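Local coordinates for protein putative aldehyde dehydrogenase (Burkholderia cenocepacia, PDB 4YWE) that probably oxidises aldehydes with NAD or NADP as electron acceptor, as a calcium- and magnesium-binding member of the aldehyde dehydrogenase family, at residues F343-M354 with A374-L385; D402-A410 with R428-L436. All coordinates share one frame; numbering follows the deposited sequence. Where two conformers were deposited one is given.

Both contacts belong to the part of the chain built round the mixed sheet that runs from strand 318-319 to strand 440-443, with the whole of contact 1 preceding contact 2 along the chain. Contact 1 packs the end of helix 334-349 and its exit against strand 374-376 and the turn after it; contact 2 pairs helix 403-410 with helix 426-435. Side chains of both touch strand 394-400. Their centres are about 24 Å apart, yet they meet where Pro381 CG packs on Leu409 CD2 at 3.6 Å. Contact 2 adjoins other subunits of the tetramer, whereas contact 1 touches none, and both lie away from the predicted active-site residue Glu256.

Contact 1. Residues F343-M354 with A374-L385; sequences FLSDAQHDGIPM and ALLRDVPPSHRL
Asp350 OD2 takes the N-H of His383 NE2 at 2.8 Å, a nearly straight bond (166°) that lies in the ring plane and uses the anti lone pair of the carboxylate. The other ring nitrogen, ND1, accepts from Leu385 N at 3.0 Å, somewhat tilted from the ring plane, capping the short helix that His383 precedes. With its CG anti to the backbone N (chi1 -168°), the ring reaches back to helix 334-349, and Ile352 CD1 sits over the centre of one face in a CH-pi contact, 3.6 Å from the centroid. The other branch of this isoleucine, CG2, packs on Leu376 CD2 and Val379 CG2, while Ala347 CB touches Leu376 CD2 from the helix.

Next to the cap, the extended Arg384 lays its guanidinium flat on Phe343, centres 3.7 Å apart and planes 12° from parallel, a cation-pi stack. Its NE is paired with Glu388, and Asp346 OD2 adds a long ion pair, well out of the guanidinium plane. Gly351 ends the helix in a Schellman motif; beyond it Met354 and Leu376 form an antiparallel non-hydrogen-bonded pair, and Arg377 N binds Pro353 O at 3.0 Å. Asp346 and Asp350 both belong to one calcium site seen for this protein, not occupied on this chain. The two bonds of His383 fix its ring rotation and are consistent with a neutral imidazole protonated on NE2.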
# COMPACT_ATOMS: atom_id res chain seq x y z
N PHE A 343 -10.07 -45.88 0.95
CA PHE A 343 -10.38 -45.14 -0.26
C PHE A 343 -10.19 -46.02 -1.50
O PHE A 343 -11.07 -46.09 -2.36
CB PHE A 343 -9.50 -43.89 -0.38
CG PHE A 343 -10.06 -42.69 0.30
CD1 PHE A 343 -11.01 -41.90 -0.33
CD2 PHE A 343 -9.64 -42.32 1.57
CE1 PHE A 343 -11.53 -40.78 0.30
CE2 PHE A 343 -10.15 -41.21 2.20
CZ PHE A 343 -11.10 -40.43 1.56
N LEU A 344 -9.04 -46.68 -1.57
CA LEU A 344 -8.70 -47.51 -2.72
C LEU A 344 -9.60 -48.73 -2.85
O LEU A 344 -9.95 -49.14 -3.96
CB LEU A 344 -7.23 -47.94 -2.65
CG LEU A 344 -6.20 -46.81 -2.69
CD1 LEU A 344 -4.79 -47.36 -2.58
CD2 LEU A 344 -6.36 -45.99 -3.96
N SER A 345 -9.98 -49.31 -1.71
CA SER A 345 -10.83 -50.49 -1.71
C SER A 345 -12.26 -50.14 -2.13
O SER A 345 -12.91 -50.89 -2.85
CB SER A 345 -10.84 -51.16 -0.34
OG SER A 345 -11.39 -50.31 0.65
N ASP A 346 -12.75 -48.99 -1.66
CA ASP A 346 -14.07 -48.52 -2.04
C ASP A 346 -14.14 -48.21 -3.53
O ASP A 346 -15.13 -48.50 -4.19
CB ASP A 346 -14.46 -47.27 -1.23
CG ASP A 346 -14.79 -47.59 0.21
OD1 ASP A 346 -15.16 -48.74 0.50
OD2 ASP A 346 -14.68 -46.67 1.06
N ALA A 347 -13.06 -47.63 -4.05
CA ALA A 347 -12.99 -47.27 -5.46
C ALA A 347 -12.97 -48.52 -6.34
O ALA A 347 -13.61 -48.56 -7.39
CB ALA A 347 -11.76 -46.42 -5.72
N GLN A 348 -12.23 -49.53 -5.90
CA GLN A 348 -12.12 -50.78 -6.65
C GLN A 348 -13.44 -51.54 -6.64
O GLN A 348 -13.79 -52.20 -7.62
CB GLN A 348 -11.01 -51.66 -6.06
N HIS A 349 -14.18 -51.43 -5.54
CA HIS A 349 -15.47 -52.10 -5.41
C HIS A 349 -16.51 -51.44 -6.30
O HIS A 349 -17.41 -52.11 -6.82
CB HIS A 349 -15.93 -52.09 -3.95
CG HIS A 349 -17.21 -52.83 -3.71
ND1 HIS A 349 -18.45 -52.24 -3.85
CD2 HIS A 349 -17.45 -54.11 -3.34
CE1 HIS A 349 -19.39 -53.12 -3.58
NE2 HIS A 349 -18.81 -54.27 -3.27
N ASP A 350 -16.38 -50.13 -6.48
CA ASP A 350 -17.34 -49.37 -7.28
C ASP A 350 -16.97 -49.38 -8.76
O ASP A 350 -17.62 -48.74 -9.58
CB ASP A 350 -17.43 -47.93 -6.77
CG ASP A 350 -17.93 -47.85 -5.35
OD1 ASP A 350 -18.70 -48.74 -4.93
OD2 ASP A 350 -17.55 -46.89 -4.64
N GLY A 351 -15.91 -50.12 -9.10
CA GLY A 351 -15.52 -50.29 -10.49
C GLY A 351 -14.67 -49.17 -11.07
O GLY A 351 -14.63 -48.99 -12.29
N ILE A 352 -13.99 -48.43 -10.21
CA ILE A 352 -13.07 -47.40 -10.68
C ILE A 352 -11.73 -48.05 -11.02
O ILE A 352 -11.05 -48.57 -10.13
CB ILE A 352 -12.89 -46.28 -9.64
CG1 ILE A 352 -14.24 -45.63 -9.32
CG2 ILE A 352 -11.91 -45.24 -10.16
CD1 ILE A 352 -14.15 -44.52 -8.30
N PRO A 353 -11.35 -48.01 -12.30
CA PRO A 353 -10.12 -48.67 -12.76
C PRO A 353 -8.86 -48.00 -12.23
O PRO A 353 -8.74 -46.78 -12.30
CB PRO A 353 -10.20 -48.55 -14.29
CG PRO A 353 -11.61 -48.15 -14.59
CD PRO A 353 -12.07 -47.37 -13.41
N MET A 354 -7.94 -48.79 -11.70
CA MET A 354 -6.63 -48.28 -11.33
C MET A 354 -5.70 -48.40 -12.53
O MET A 354 -5.23 -49.49 -12.86
CB MET A 354 -6.06 -49.03 -10.13
CG MET A 354 -4.67 -48.57 -9.71
SD MET A 354 -4.09 -49.38 -8.21
CE MET A 354 -5.20 -48.68 -6.99
N ALA A 374 -0.92 -44.26 -6.49
CA ALA A 374 -1.93 -44.91 -7.31
C ALA A 374 -2.59 -43.93 -8.27
O ALA A 374 -2.95 -42.82 -7.89
CB ALA A 374 -2.98 -45.57 -6.43
N LEU A 375 -2.74 -44.35 -9.52
CA LEU A 375 -3.42 -43.56 -10.53
C LEU A 375 -4.73 -44.22 -10.94
O LEU A 375 -4.74 -45.30 -11.53
CB LEU A 375 -2.53 -43.37 -11.76
CG LEU A 375 -3.22 -42.72 -12.97
CD1 LEU A 375 -3.57 -41.26 -12.68
CD2 LEU A 375 -2.35 -42.83 -14.20
N LEU A 376 -5.85 -43.56 -10.62
CA LEU A 376 -7.16 -44.07 -10.99
C LEU A 376 -7.80 -43.19 -12.05
O LEU A 376 -7.62 -41.97 -12.05
CB LEU A 376 -8.07 -44.18 -9.76
CG LEU A 376 -7.73 -45.30 -8.77
CD1 LEU A 376 -6.63 -44.87 -7.79
CD2 LEU A 376 -8.97 -45.76 -8.02
N ARG A 377 -8.56 -43.82 -12.95
CA ARG A 377 -9.13 -43.11 -14.09
C ARG A 377 -10.65 -43.22 -14.12
O ARG A 377 -11.24 -44.06 -13.44
CB ARG A 377 -8.55 -43.66 -15.39
CG ARG A 377 -8.74 -45.16 -15.56
CD ARG A 377 -8.45 -45.59 -16.98
NE ARG A 377 -9.33 -44.91 -17.93
CZ ARG A 377 -9.02 -44.70 -19.21
NH1 ARG A 377 -7.86 -45.12 -19.69
NH2 ARG A 377 -9.88 -44.07 -20.00
N ASP A 378 -11.27 -42.36 -14.92
CA ASP A 378 -12.72 -42.35 -15.12
C ASP A 378 -13.45 -42.18 -13.80
O ASP A 378 -14.55 -42.71 -13.61
CB ASP A 378 -13.17 -43.64 -15.82
CG ASP A 378 -12.42 -43.89 -17.11
OD1 ASP A 378 -12.23 -42.94 -17.89
OD2 ASP A 378 -12.01 -45.05 -17.34
N VAL A 379 -12.84 -41.44 -12.88
CA VAL A 379 -13.41 -41.21 -11.56
C VAL A 379 -14.64 -40.32 -11.66
O VAL A 379 -14.55 -39.19 -12.14
CB VAL A 379 -12.37 -40.59 -10.61
CG1 VAL A 379 -12.97 -40.38 -9.23
CG2 VAL A 379 -11.13 -41.48 -10.52
N PRO A 380 -15.79 -40.82 -11.19
CA PRO A 380 -17.00 -40.00 -11.14
C PRO A 380 -16.79 -38.78 -10.25
O PRO A 380 -16.25 -38.92 -9.15
CB PRO A 380 -18.05 -40.94 -10.54
CG PRO A 380 -17.53 -42.32 -10.80
CD PRO A 380 -16.03 -42.20 -10.73
N PRO A 381 -17.19 -37.59 -10.73
CA PRO A 381 -17.00 -36.34 -9.98
C PRO A 381 -17.65 -36.39 -8.60
O PRO A 381 -17.12 -35.82 -7.64
CB PRO A 381 -17.68 -35.30 -10.86
CG PRO A 381 -17.66 -35.89 -12.23
CD PRO A 381 -17.82 -37.36 -12.04
N SER A 382 -18.79 -37.06 -8.50
CA SER A 382 -19.56 -37.11 -7.26
C SER A 382 -19.08 -38.22 -6.33
O SER A 382 -19.55 -38.33 -5.20
CB SER A 382 -21.05 -37.29 -7.57
OG SER A 382 -21.27 -38.50 -8.27
N HIS A 383 -18.15 -39.05 -6.81
CA HIS A 383 -17.64 -40.14 -6.00
C HIS A 383 -16.76 -39.60 -4.87
O HIS A 383 -16.12 -38.56 -5.02
CB HIS A 383 -16.85 -41.13 -6.87
CG HIS A 383 -16.53 -42.42 -6.17
ND1 HIS A 383 -15.39 -42.60 -5.41
CD2 HIS A 383 -17.21 -43.59 -6.11
CE1 HIS A 383 -15.38 -43.82 -4.92
NE2 HIS A 383 -16.47 -44.45 -5.33
N ARG A 384 -16.74 -40.32 -3.75
CA ARG A 384 -15.98 -39.92 -2.57
C ARG A 384 -14.49 -39.73 -2.87
O ARG A 384 -13.83 -38.89 -2.26
CB ARG A 384 -16.17 -40.95 -1.45
CG ARG A 384 -15.32 -40.72 -0.22
CD ARG A 384 -15.74 -41.62 0.93
NE ARG A 384 -14.99 -41.35 2.15
CZ ARG A 384 -13.90 -42.02 2.52
NH1 ARG A 384 -13.43 -43.00 1.76
NH2 ARG A 384 -13.27 -41.70 3.65
N LEU A 385 -13.98 -40.50 -3.82
CA LEU A 385 -12.58 -40.40 -4.22
C LEU A 385 -12.25 -39.03 -4.80
O LEU A 385 -11.14 -38.53 -4.65
CB LEU A 385 -12.23 -41.49 -5.24
CG LEU A 385 -10.77 -41.60 -5.66
CD1 LEU A 385 -9.89 -41.96 -4.47
CD2 LEU A 385 -10.59 -42.60 -6.79
O HOH W 1 -14.16 -44.20 -0.20

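Contact 2. Residues D402-A410 with R428-L436. With EDO (1,2-ethanediol), chain N.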
# COMPACT_ATOMS: atom_id res chain seq x y z
N ASP A 402 -15.27 -28.80 -22.00
CA ASP A 402 -14.96 -27.39 -22.24
C ASP A 402 -14.53 -26.66 -20.97
O ASP A 402 -14.42 -27.26 -19.91
CB ASP A 402 -16.17 -26.69 -22.87
CG ASP A 402 -17.45 -26.86 -22.05
OD1 ASP A 402 -17.36 -27.13 -20.83
OD2 ASP A 402 -18.54 -26.72 -22.63
N GLU A 403 -14.31 -25.35 -21.10
CA GLU A 403 -13.90 -24.53 -19.96
C GLU A 403 -14.95 -24.52 -18.86
O GLU A 403 -14.62 -24.58 -17.68
CB GLU A 403 -13.62 -23.09 -20.42
CG GLU A 403 -12.43 -22.94 -21.35
CD GLU A 403 -12.08 -21.49 -21.63
OE1 GLU A 403 -12.54 -20.61 -20.87
OE2 GLU A 403 -11.36 -21.23 -22.61
N ASP A 404 -16.22 -24.45 -19.26
CA ASP A 404 -17.33 -24.41 -18.30
C ASP A 404 -17.37 -25.64 -17.41
O ASP A 404 -17.53 -25.52 -16.20
CB ASP A 404 -18.66 -24.25 -19.04
CG ASP A 404 -18.87 -22.84 -19.57
OD1 ASP A 404 -18.10 -21.93 -19.18
OD2 ASP A 404 -19.80 -22.64 -20.37
N GLU A 405 -17.22 -26.82 -18.00
CA GLU A 405 -17.24 -28.05 -17.21
C GLU A 405 -15.99 -28.16 -16.34
O GLU A 405 -16.05 -28.67 -15.22
CB GLU A 405 -17.37 -29.29 -18.10
CG GLU A 405 -17.61 -30.56 -17.29
CD GLU A 405 -17.78 -31.80 -18.15
OE1 GLU A 405 -17.18 -31.87 -19.24
OE2 GLU A 405 -18.53 -32.70 -17.73
N ALA A 406 -14.86 -27.69 -16.86
CA ALA A 406 -13.62 -27.68 -16.10
C ALA A 406 -13.79 -26.87 -14.82
O ALA A 406 -13.37 -27.30 -13.74
CB ALA A 406 -12.48 -27.12 -16.94
N VAL A 407 -14.42 -25.71 -14.94
CA VAL A 407 -14.69 -24.85 -13.79
C VAL A 407 -15.68 -25.53 -12.85
O VAL A 407 -15.49 -25.53 -11.63
CB VAL A 407 -15.21 -23.48 -14.23
CG1 VAL A 407 -15.67 -22.67 -13.02
CG2 VAL A 407 -14.14 -22.72 -15.00
N ALA A 408 -16.74 -26.11 -13.42
CA ALA A 408 -17.75 -26.80 -12.64
C ALA A 408 -17.15 -27.97 -11.86
O ALA A 408 -17.45 -28.16 -10.68
CB ALA A 408 -18.87 -27.30 -13.55
N LEU A 409 -16.29 -28.74 -12.52
CA LEU A 409 -15.62 -29.86 -11.87
C LEU A 409 -14.64 -29.37 -10.80
O LEU A 409 -14.60 -29.91 -9.69
CB LEU A 409 -14.87 -30.71 -12.90
CG LEU A 409 -15.73 -31.52 -13.87
CD1 LEU A 409 -14.86 -32.23 -14.90
CD2 LEU A 409 -16.59 -32.51 -13.11
N ALA A 410 -13.87 -28.34 -11.13
CA ALA A 410 -12.85 -27.81 -10.22
C ALA A 410 -13.46 -27.24 -8.94
O ALA A 410 -12.96 -27.49 -7.84
CB ALA A 410 -12.02 -26.75 -10.92
N ARG A 428 -7.29 -17.76 -22.02
CA ARG A 428 -7.88 -18.86 -21.26
C ARG A 428 -7.28 -18.96 -19.86
O ARG A 428 -7.99 -19.22 -18.89
CB ARG A 428 -7.70 -20.18 -22.01
CG ARG A 428 -8.15 -21.41 -21.24
CD ARG A 428 -7.84 -22.67 -22.03
NE ARG A 428 -8.70 -22.80 -23.20
CZ ARG A 428 -8.41 -23.55 -24.25
NH1 ARG A 428 -7.28 -24.24 -24.29
NH2 ARG A 428 -9.26 -23.62 -25.27
N GLN A 429 -5.97 -18.75 -19.77
CA GLN A 429 -5.26 -18.81 -18.49
C GLN A 429 -5.86 -17.85 -17.46
O GLN A 429 -6.24 -18.26 -16.37
CB GLN A 429 -3.78 -18.49 -18.68
CG GLN A 429 -3.00 -19.55 -19.45
CD GLN A 429 -1.67 -19.04 -19.96
OE1 GLN A 429 -1.26 -17.92 -19.66
NE2 GLN A 429 -0.98 -19.87 -20.73
N MET A 430 -5.94 -16.58 -17.83
CA MET A 430 -6.43 -15.55 -16.92
C MET A 430 -7.93 -15.67 -16.68
O MET A 430 -8.41 -15.42 -15.57
CB MET A 430 -6.09 -14.16 -17.45
CG MET A 430 -4.60 -13.90 -17.59
SD MET A 430 -3.71 -14.30 -16.08
CE MET A 430 -4.46 -13.16 -14.92
N ARG A 431 -8.66 -16.06 -17.72
CA ARG A 431 -10.11 -16.21 -17.63
C ARG A 431 -10.48 -17.28 -16.61
O ARG A 431 -11.41 -17.11 -15.82
CB ARG A 431 -10.68 -16.55 -19.01
CG ARG A 431 -12.20 -16.53 -19.08
CD ARG A 431 -12.69 -16.53 -20.53
NE ARG A 431 -12.19 -17.68 -21.29
CZ ARG A 431 -11.33 -17.59 -22.31
NH1 ARG A 431 -10.89 -16.40 -22.70
NH2 ARG A 431 -10.94 -18.69 -22.94
N LEU A 432 -9.76 -18.40 -16.64
CA LEU A 432 -10.01 -19.49 -15.71
C LEU A 432 -9.58 -19.13 -14.29
O LEU A 432 -10.27 -19.43 -13.33
CB LEU A 432 -9.28 -20.76 -16.15
CG LEU A 432 -9.78 -21.45 -17.42
CD1 LEU A 432 -8.84 -22.57 -17.77
CD2 LEU A 432 -11.19 -21.97 -17.22
N ALA A 433 -8.42 -18.48 -14.19
CA ALA A 433 -7.86 -18.08 -12.90
C ALA A 433 -8.83 -17.20 -12.11
O ALA A 433 -8.87 -17.25 -10.88
CB ALA A 433 -6.54 -17.35 -13.10
N ARG A 434 -9.62 -16.40 -12.82
CA ARG A 434 -10.61 -15.55 -12.18
C ARG A 434 -11.82 -16.37 -11.73
O ARG A 434 -12.44 -16.06 -10.72
CB ARG A 434 -11.07 -14.45 -13.14
N ARG A 435 -12.13 -17.43 -12.47
CA ARG A 435 -13.32 -18.24 -12.19
C ARG A 435 -13.08 -19.27 -11.09
O ARG A 435 -13.98 -19.57 -10.31
CB ARG A 435 -13.78 -18.97 -13.46
CG ARG A 435 -14.31 -18.05 -14.56
CD ARG A 435 -14.88 -18.86 -15.71
NE ARG A 435 -16.06 -19.63 -15.32
CZ ARG A 435 -16.70 -20.48 -16.13
NH1 ARG A 435 -16.28 -20.66 -17.37
NH2 ARG A 435 -17.76 -21.14 -15.69
N LEU A 436 -11.87 -19.80 -11.02
CA LEU A 436 -11.55 -20.85 -10.06
C LEU A 436 -11.62 -20.35 -8.63
O LEU A 436 -11.22 -19.22 -8.33
CB LEU A 436 -10.16 -21.44 -10.35
CG LEU A 436 -10.00 -22.18 -11.67
CD1 LEU A 436 -8.57 -22.69 -11.83
CD2 LEU A 436 -10.99 -23.32 -11.78
C1 EDO N . -12.00 -11.61 -9.88
O1 EDO N . -10.92 -12.55 -10.01
C2 EDO N . -13.32 -12.31 -10.19
O2 EDO N . -13.50 -13.42 -9.31
O HOH W 2 -14.22 -19.64 -18.99
O HOH W 3 -12.09 -22.79 -25.00
O HOH W 4 -18.96 -23.60 -15.43
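Glu403 spans two arginines of the facing helix. In the conformer described, one of two, Arg431 meets its carboxylate side-on and nearly coplanar (4°), NE giving to OE1 at 3.0 Å and NH2 to OE2 at 2.6 Å, both through syn lone pairs. Arg428 NE reaches the same OE2 at 3.1 Å, but from above the carboxylate plane, its guanidinium turned almost perpendicular to that group. With Arg431 so placed, OE2 takes two charged donors from different directions, which probably stabilises the ionised acid. One turn along, Arg435 bends at chi3 (65°) to lie across Val407, whose CG2 sits 3.6 Å from CZ over the guanidinium face; NH1 meanwhile binds Asp404 OD1 at 2.9 Å, and a water joins NH1 to Glu403 OE1.

Alongside these charged groups Val407 CG2 packs on Leu432 CD2, and Ala410 CB lies 3.7 Å from Leu436 CD2. The helices, crossing at -34°, lie beside the mixed sheet of this aldehyde dehydrogenase fold, Leu432 and Leu436 resting on strand 418-422 and Ala406 on Phe400.

Farther out, Asp402 OD1 N-caps helix 403-410 through Glu405 N at 2.9 Å. Thr423 holds Arg428 NH1, while Arg431 NH1, in the same conformer, donates to His486 O of the third subunit.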